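Local coordinates for beta-catenin homolog sys-1 (Caenorhabditis elegans, PDB 3C2G), which acts as a transcription coregulator in the Wnt asymmetry pathway, binding the TCF factor POP-1 directly and activating or repressing target genes, at residues L204-Y207 / F208-N211; G223-I226 / K227-V231; I261-F264 / D265-L269. One frame throughout, in Å; residues are numbered along the deposited sequence.

The three contacts are local, each made along one armadillo-domain helix or at its end: helices 202-210, 224-239 and 251-270. Interaction 2 is the most buried, although each includes one exposed residue; interactions 1 and 3 are partly buried. Phe208 O of interaction 1 receives a probable hydrogen bond from Leu224 N of interaction 2, whose Leu228 packs on Thr263, Leu266 and Leu267 of interaction 3; Lys205 of interaction 1 meets Leu269 O of interaction 3. Interaction 1, at a helix end, joins aromatic, carboxylate and amide groups; interaction 2, at a helix start, pairs two leucines and sets an isoleucine over an amide; interaction 3 sets a threonine methyl on a leucine, with a charged residue outside.

Interaction 1. Residues L204-Y207 / F208-N211; sequences LKDY and FIWN
The last turns of helix 202-210, an element of the armadillo domain, join Leu204-Tyr207 to Phe208-Asn211 through side chains four residues apart. Leu204 CD1 lies over one face of the Phe208 ring, and Leu204 CG makes the closest side-chain contact, 3.7 Å from Phe208 CE2. The ring owes this position to its first torsion: CG stands opposite the carbonyl carbon (chi1 -70°), which turns the phenyl group back along the helix until Phe208 CD2 is 3.2 Å from Leu204 O. That same oxygen accepts the backbone hydrogen bond of Phe208 N at 2.9 Å. With an alanine in place of Phe208, Leu204 would probably lose the ring it packs on, and a gap would open toward Phe194.

Two residues further along, Asp206 and Trp210 meet at an angle, the carboxylate and indole planes 61° apart. Asp206 OD1 lies in the indole plane at the ring edge, 3.8 Å from Trp210 CD1, and its hydrogen bond is made to His272 NE2. Ile209 CG2 sits over one indole face, displaced toward the rim, while the indole also stacks with His215. Tyr207 and Asn211 run side by side in the same direction, with Tyr207 CE1 3.9 Å from Asn211 OD1. At Asn211 phi turns positive and the chain leaves the helix, although Asn211 N still bonds to Tyr207 O at 2.9 Å.

Around this turn, helix 189-198 receives Leu204 and Phe208 through Ile197, and the Phe194 and Phe208 rings meet edge-to-face. Ile209 reaches Ala276 and Trp210 reaches Arg282, both on helix 274-282, and helix 224-239 meets this turn through Leu224 on Phe208 and Ile225 on Ile209.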
loop_
_atom_site.group_PDB
_atom_site.type_symbol
_atom_site.label_atom_id
_atom_site.label_comp_id
_atom_site.label_asym_id
_atom_site.label_seq_id
_atom_site.Cartn_x
_atom_site.Cartn_y
_atom_site.Cartn_z
ATOM N N LEU A 204 9.838 4.711 -16.277
ATOM C CA LEU A 204 11.144 4.458 -15.683
ATOM C C LEU A 204 11.071 3.214 -14.806
ATOM O O LEU A 204 12.010 2.417 -14.767
ATOM C CB LEU A 204 11.677 5.667 -14.912
ATOM C CG LEU A 204 13.203 5.702 -14.759
ATOM C CD1 LEU A 204 13.901 5.550 -16.107
ATOM C CD2 LEU A 204 13.660 6.971 -14.071
ATOM N N LYS A 205 9.936 3.045 -14.137
ATOM C CA LYS A 205 9.664 1.838 -13.375
ATOM C C LYS A 205 9.745 0.618 -14.279
ATOM O O LYS A 205 10.446 -0.352 -13.963
ATOM C CB LYS A 205 8.300 1.923 -12.695
ATOM C CG LYS A 205 8.268 2.927 -11.569
ATOM C CD LYS A 205 6.880 3.096 -11.030
ATOM C CE LYS A 205 6.795 4.270 -10.082
ATOM N NZ LYS A 205 5.419 4.373 -9.534
ATOM N N ASP A 206 9.056 0.696 -15.417
ATOM C CA ASP A 206 9.048 -0.371 -16.411
ATOM C C ASP A 206 10.394 -0.576 -17.075
ATOM O O ASP A 206 10.698 -1.675 -17.526
ATOM C CB ASP A 206 7.987 -0.112 -17.475
ATOM C CG ASP A 206 6.594 -0.444 -17.001
ATOM O OD1 ASP A 206 6.448 -1.101 -15.949
ATOM O OD2 ASP A 206 5.634 -0.048 -17.684
ATOM N N TYR A 207 11.198 0.473 -17.165
ATOM C CA TYR A 207 12.533 0.283 -17.706
ATOM C C TYR A 207 13.383 -0.501 -16.707
ATOM O O TYR A 207 14.106 -1.420 -17.090
ATOM C CB TYR A 207 13.216 1.600 -18.121
ATOM C CG TYR A 207 14.632 1.364 -18.602
ATOM C CD1 TYR A 207 14.876 0.633 -19.765
ATOM C CD2 TYR A 207 15.727 1.828 -17.871
ATOM C CE1 TYR A 207 16.174 0.382 -20.203
ATOM C CE2 TYR A 207 17.040 1.584 -18.303
ATOM C CZ TYR A 207 17.250 0.861 -19.472
ATOM O OH TYR A 207 18.536 0.610 -19.911
ATOM N N PHE A 208 13.270 -0.143 -15.431
ATOM C CA PHE A 208 14.009 -0.832 -14.371
ATOM C C PHE A 208 13.597 -2.288 -14.184
ATOM O O PHE A 208 14.444 -3.145 -13.977
ATOM C CB PHE A 208 13.901 -0.078 -13.043
ATOM C CG PHE A 208 14.651 1.221 -13.021
ATOM C CD1 PHE A 208 15.880 1.344 -13.658
ATOM C CD2 PHE A 208 14.137 2.320 -12.338
ATOM C CE1 PHE A 208 16.570 2.546 -13.630
ATOM C CE2 PHE A 208 14.821 3.523 -12.300
ATOM C CZ PHE A 208 16.037 3.637 -12.944
ATOM N N ILE A 209 12.297 -2.556 -14.260
ATOM C CA ILE A 209 11.776 -3.905 -14.122
ATOM C C ILE A 209 12.085 -4.746 -15.359
ATOM O O ILE A 209 12.807 -5.743 -15.285
ATOM C CB ILE A 209 10.252 -3.887 -13.898
ATOM C CG1 ILE A 209 9.916 -3.279 -12.544
ATOM C CG2 ILE A 209 9.676 -5.288 -13.983
ATOM C CD1 ILE A 209 8.498 -2.771 -12.464
ATOM N N TRP A 210 11.549 -4.320 -16.497
ATOM C CA TRP A 210 11.496 -5.161 -17.677
ATOM C C TRP A 210 12.692 -5.014 -18.611
ATOM O O TRP A 210 12.948 -5.899 -19.418
ATOM C CB TRP A 210 10.187 -4.923 -18.423
ATOM C CG TRP A 210 8.992 -5.250 -17.590
ATOM C CD1 TRP A 210 8.100 -4.370 -17.053
ATOM C CD2 TRP A 210 8.571 -6.552 -17.172
ATOM N NE1 TRP A 210 7.137 -5.040 -16.347
ATOM C CE2 TRP A 210 7.408 -6.383 -16.392
ATOM C CE3 TRP A 210 9.066 -7.849 -17.379
ATOM C CZ2 TRP A 210 6.722 -7.464 -15.822
ATOM C CZ3 TRP A 210 8.385 -8.921 -16.814
ATOM C CH2 TRP A 210 7.225 -8.721 -16.045
ATOM N N ASN A 211 13.417 -3.904 -18.507
ATOM C CA ASN A 211 14.572 -3.658 -19.376
ATOM C C ASN A 211 14.210 -3.903 -20.848
ATOM O O ASN A 211 14.961 -4.538 -21.589
ATOM C CB ASN A 211 15.754 -4.536 -18.931
ATOM C CG ASN A 211 17.109 -4.010 -19.403
ATOM O OD1 ASN A 211 17.213 -3.319 -20.421
ATOM N ND2 ASN A 211 18.161 -4.357 -18.662
#

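Interaction 2. Residues G223-I226 / K227-V231; sequences GLII and KLNAV
The carboxamide of Asn229, the flat side-chain group of this turn, has Ile225 across one of its faces: Ile225 O stands almost directly above Asn229 CG at 3.3 Å, and Ile225 CG2 lies over the nitrogen end of the same face, 4.1 Å from Asn229 ND2. The two side chains run alongside each other and point the same way. Because Asn229 CG is opposite its carbonyl carbon (chi1 -80°), the amide folds back over the preceding turn, while Asn229 N donates to Ile225 O at 3.1 Å.

Leu224 and Leu228 meet obliquely through Leu224 CB and Leu228 CD1, 4.1 Å apart. Gly223, at the N-cap of helix 224-239, takes a weak bond from Lys227 N to its O at 3.4 Å. The methylenes of Lys227 pass by that carbonyl, with Lys227 CG also 3.4 Å from Gly223 O.

The contact separates its chemistry by side of the helix: Leu224 and Leu228 face helix 251-270, Ile225 and Asn229 lie against Phe280 of helix 274-282, and the extended lysine carries its amine outward beside the first turn, to Asn178 OD1 and, weakly, Ser174 O.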
loop_
_atom_site.group_PDB
_atom_site.type_symbol
_atom_site.label_atom_id
_atom_site.label_comp_id
_atom_site.label_asym_id
_atom_site.label_seq_id
_atom_site.Cartn_x
_atom_site.Cartn_y
_atom_site.Cartn_z
ATOM N N GLY A 223 17.401 -6.631 -14.575
ATOM C CA GLY A 223 16.450 -5.703 -13.989
ATOM C C GLY A 223 16.363 -5.785 -12.482
ATOM O O GLY A 223 16.958 -6.664 -11.845
ATOM N N LEU A 224 15.579 -4.877 -11.915
ATOM C CA LEU A 224 15.573 -4.674 -10.477
ATOM C C LEU A 224 14.824 -5.711 -9.654
ATOM O O LEU A 224 15.083 -5.847 -8.464
ATOM C CB LEU A 224 15.077 -3.271 -10.126
ATOM C CG LEU A 224 16.096 -2.159 -10.347
ATOM C CD1 LEU A 224 15.690 -0.976 -9.527
ATOM C CD2 LEU A 224 17.495 -2.603 -9.973
ATOM N N ILE A 225 13.895 -6.436 -10.256
ATOM C CA ILE A 225 13.176 -7.415 -9.486
ATOM C C ILE A 225 14.141 -8.512 -9.039
ATOM O O ILE A 225 14.199 -8.847 -7.854
ATOM C CB ILE A 225 11.936 -7.960 -10.234
ATOM C CG1 ILE A 225 10.886 -6.854 -10.359
ATOM C CG2 ILE A 225 11.353 -9.149 -9.506
ATOM C CD1 ILE A 225 9.567 -7.301 -10.958
ATOM N N ILE A 226 14.923 -9.046 -9.967
ATOM C CA ILE A 226 15.872 -10.106 -9.621
ATOM C C ILE A 226 16.965 -9.577 -8.677
ATOM O O ILE A 226 17.374 -10.255 -7.717
ATOM C CB ILE A 226 16.476 -10.744 -10.902
ATOM C CG1 ILE A 226 15.367 -11.373 -11.765
ATOM C CG2 ILE A 226 17.569 -11.769 -10.579
ATOM C CD1 ILE A 226 14.637 -12.564 -11.118
ATOM N N LYS A 227 17.410 -8.354 -8.942
ATOM C CA LYS A 227 18.494 -7.753 -8.188
ATOM C C LYS A 227 18.071 -7.409 -6.768
ATOM O O LYS A 227 18.751 -7.787 -5.804
ATOM C CB LYS A 227 19.027 -6.515 -8.888
ATOM C CG LYS A 227 19.899 -6.793 -10.100
ATOM C CD LYS A 227 20.578 -5.482 -10.495
ATOM C CE LYS A 227 21.110 -5.489 -11.903
ATOM N NZ LYS A 227 22.166 -4.450 -12.014
ATOM N N LEU A 228 16.940 -6.728 -6.636
ATOM C CA LEU A 228 16.454 -6.360 -5.323
ATOM C C LEU A 228 16.139 -7.582 -4.458
ATOM O O LEU A 228 16.406 -7.562 -3.254
ATOM C CB LEU A 228 15.286 -5.386 -5.428
ATOM C CG LEU A 228 15.732 -3.993 -5.918
ATOM C CD1 LEU A 228 14.550 -3.033 -6.057
ATOM C CD2 LEU A 228 16.823 -3.393 -4.996
ATOM N N ASN A 229 15.622 -8.652 -5.078
ATOM C CA ASN A 229 15.393 -9.909 -4.378
ATOM C C ASN A 229 16.663 -10.531 -3.840
ATOM O O ASN A 229 16.671 -11.028 -2.725
ATOM C CB ASN A 229 14.658 -10.938 -5.252
ATOM C CG ASN A 229 13.151 -10.690 -5.321
ATOM O OD1 ASN A 229 12.602 -9.874 -4.579
ATOM N ND2 ASN A 229 12.478 -11.393 -6.227
ATOM N N ALA A 230 17.736 -10.520 -4.626
ATOM C CA ALA A 230 18.980 -11.148 -4.182
ATOM C C ALA A 230 19.643 -10.322 -3.069
ATOM O O ALA A 230 20.307 -10.875 -2.199
ATOM C CB ALA A 230 19.913 -11.383 -5.336
ATOM N N VAL A 231 19.399 -9.017 -3.081
ATOM C CA VAL A 231 19.882 -8.112 -2.047
ATOM C C VAL A 231 19.136 -8.333 -0.719
ATOM O O VAL A 231 19.762 -8.402 0.344
ATOM C CB VAL A 231 19.804 -6.614 -2.515
ATOM C CG1 VAL A 231 20.071 -5.658 -1.372
ATOM C CG2 VAL A 231 20.767 -6.351 -3.671
#

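Interaction 3. Residues I261-F264 / D265-L269; sequences IRTF and DLLGL
Leu267 packs back on Thr263 within helix 251-270, a long helix of the armadillo domain, and does so along most of its length. Its CB starts 3.5 Å from Thr263 O. Leu267 CG, set opposite the carbonyl carbon (chi1 -72°), stays 3.4 Å from Thr263 O, and Leu267 CD1 at the tip is still 3.4 Å from Thr263 O. The same methyl meets Thr263 CG2 at 3.9 Å, so that the two side chains lie alongside each other and point the same way. The other methyl, CD2, turns to Leu228 CD1 of helix 224-239. Leu267 also packs on Leu307 of helix 298-311.

Thr263 divides its two branches between different tasks. Its methyl meets Leu267 and also Leu228 of helix 224-239, while OG1, on the side of the backbone nitrogen, makes a hydrogen bond with Val259 O one turn earlier. This gives the buried hydroxyl a partner inside the helix and would be expected to hold the methyl in its place.

The backbone of the turn is regular: Leu266 N bonds to Arg262 O, and Gly268 N to Phe264 O at 2.9 Å. Asp265 extends away from the preceding turn, with CG opposite its backbone N, and its OD2 forms a salt bridge with Arg195 of helix 189-198. Phe264 instead enters the interior, against Met232, Ile289, Val292, Ala303 and Leu307, thus joining helices 224-239, 285-292 and 298-311. The turn is closed by Leu267 N, which donates to Thr263 O at 3.0 Å with an N-H...O angle of 169°.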
loop_
_atom_site.group_PDB
_atom_site.type_symbol
_atom_site.label_atom_id
_atom_site.label_comp_id
_atom_site.label_asym_id
_atom_site.label_seq_id
_atom_site.Cartn_x
_atom_site.Cartn_y
_atom_site.Cartn_z
ATOM N N ILE A 261 14.739 -3.020 4.629
ATOM C CA ILE A 261 13.569 -2.159 4.698
ATOM C C ILE A 261 13.464 -1.222 3.494
ATOM O O ILE A 261 12.396 -1.067 2.914
ATOM C CB ILE A 261 13.531 -1.373 6.033
ATOM C CG1 ILE A 261 13.295 -2.352 7.198
ATOM C CG2 ILE A 261 12.473 -0.286 5.992
ATOM C CD1 ILE A 261 13.364 -1.751 8.594
ATOM N N ARG A 262 14.570 -0.621 3.095
ATOM C CA ARG A 262 14.557 0.242 1.925
ATOM C C ARG A 262 14.376 -0.546 0.623
ATOM O O ARG A 262 13.856 -0.020 -0.357
ATOM C CB ARG A 262 15.822 1.112 1.876
ATOM C CG ARG A 262 15.888 2.190 2.986
ATOM C CD ARG A 262 17.209 2.966 2.878
ATOM N NE ARG A 262 17.433 3.925 3.963
ATOM C CZ ARG A 262 17.426 5.250 3.820
ATOM N NH1 ARG A 262 17.206 5.802 2.628
ATOM N NH2 ARG A 262 17.649 6.026 4.874
ATOM N N THR A 263 14.810 -1.799 0.606
ATOM C CA THR A 263 14.536 -2.661 -0.537
ATOM C C THR A 263 13.043 -2.990 -0.630
ATOM O O THR A 263 12.492 -2.990 -1.723
ATOM C CB THR A 263 15.362 -3.932 -0.477
ATOM O OG1 THR A 263 16.749 -3.581 -0.541
ATOM C CG2 THR A 263 15.029 -4.860 -1.629
ATOM N N PHE A 264 12.392 -3.236 0.508
ATOM C CA PHE A 264 10.947 -3.422 0.519
ATOM C C PHE A 264 10.258 -2.159 0.004
ATOM O O PHE A 264 9.367 -2.234 -0.841
ATOM C CB PHE A 264 10.410 -3.767 1.927
ATOM C CG PHE A 264 10.735 -5.174 2.413
ATOM C CD1 PHE A 264 10.869 -6.238 1.530
ATOM C CD2 PHE A 264 10.863 -5.427 3.784
ATOM C CE1 PHE A 264 11.138 -7.533 2.004
ATOM C CE2 PHE A 264 11.130 -6.714 4.269
ATOM C CZ PHE A 264 11.267 -7.768 3.379
ATOM N N ASP A 265 10.667 -1.004 0.516
ATOM C CA ASP A 265 10.095 0.283 0.108
ATOM C C ASP A 265 10.271 0.545 -1.393
ATOM O O ASP A 265 9.336 0.976 -2.053
ATOM C CB ASP A 265 10.711 1.424 0.927
ATOM C CG ASP A 265 10.108 2.794 0.589
ATOM O OD1 ASP A 265 8.871 2.967 0.717
ATOM O OD2 ASP A 265 10.873 3.701 0.190
ATOM N N LEU A 266 11.458 0.265 -1.931
ATOM C CA LEU A 266 11.723 0.481 -3.355
ATOM C C LEU A 266 10.883 -0.463 -4.256
ATOM O O LEU A 266 10.218 -0.002 -5.200
ATOM C CB LEU A 266 13.221 0.392 -3.659
ATOM C CG LEU A 266 13.692 0.698 -5.083
ATOM C CD1 LEU A 266 13.166 2.040 -5.611
ATOM C CD2 LEU A 266 15.224 0.633 -5.194
ATOM N N LEU A 267 10.885 -1.759 -3.950
ATOM C CA LEU A 267 9.979 -2.706 -4.624
ATOM C C LEU A 267 8.507 -2.271 -4.577
ATOM O O LEU A 267 7.805 -2.363 -5.576
ATOM C CB LEU A 267 10.118 -4.094 -4.026
ATOM C CG LEU A 267 11.423 -4.767 -4.394
ATOM C CD1 LEU A 267 11.704 -5.862 -3.402
ATOM C CD2 LEU A 267 11.372 -5.257 -5.829
ATOM N N GLY A 268 8.056 -1.777 -3.430
ATOM C CA GLY A 268 6.739 -1.166 -3.344
ATOM C C GLY A 268 6.508 -0.098 -4.405
ATOM O O GLY A 268 5.453 -0.058 -5.036
ATOM N N LEU A 269 7.491 0.781 -4.617
ATOM C CA LEU A 269 7.334 1.818 -5.620
ATOM C C LEU A 269 7.400 1.304 -7.039
ATOM O O LEU A 269 6.713 1.829 -7.914
ATOM C CB LEU A 269 8.339 2.943 -5.411
ATOM C CG LEU A 269 7.575 4.201 -4.990
ATOM C CD1 LEU A 269 8.135 4.802 -3.677
ATOM C CD2 LEU A 269 7.527 5.214 -6.150
#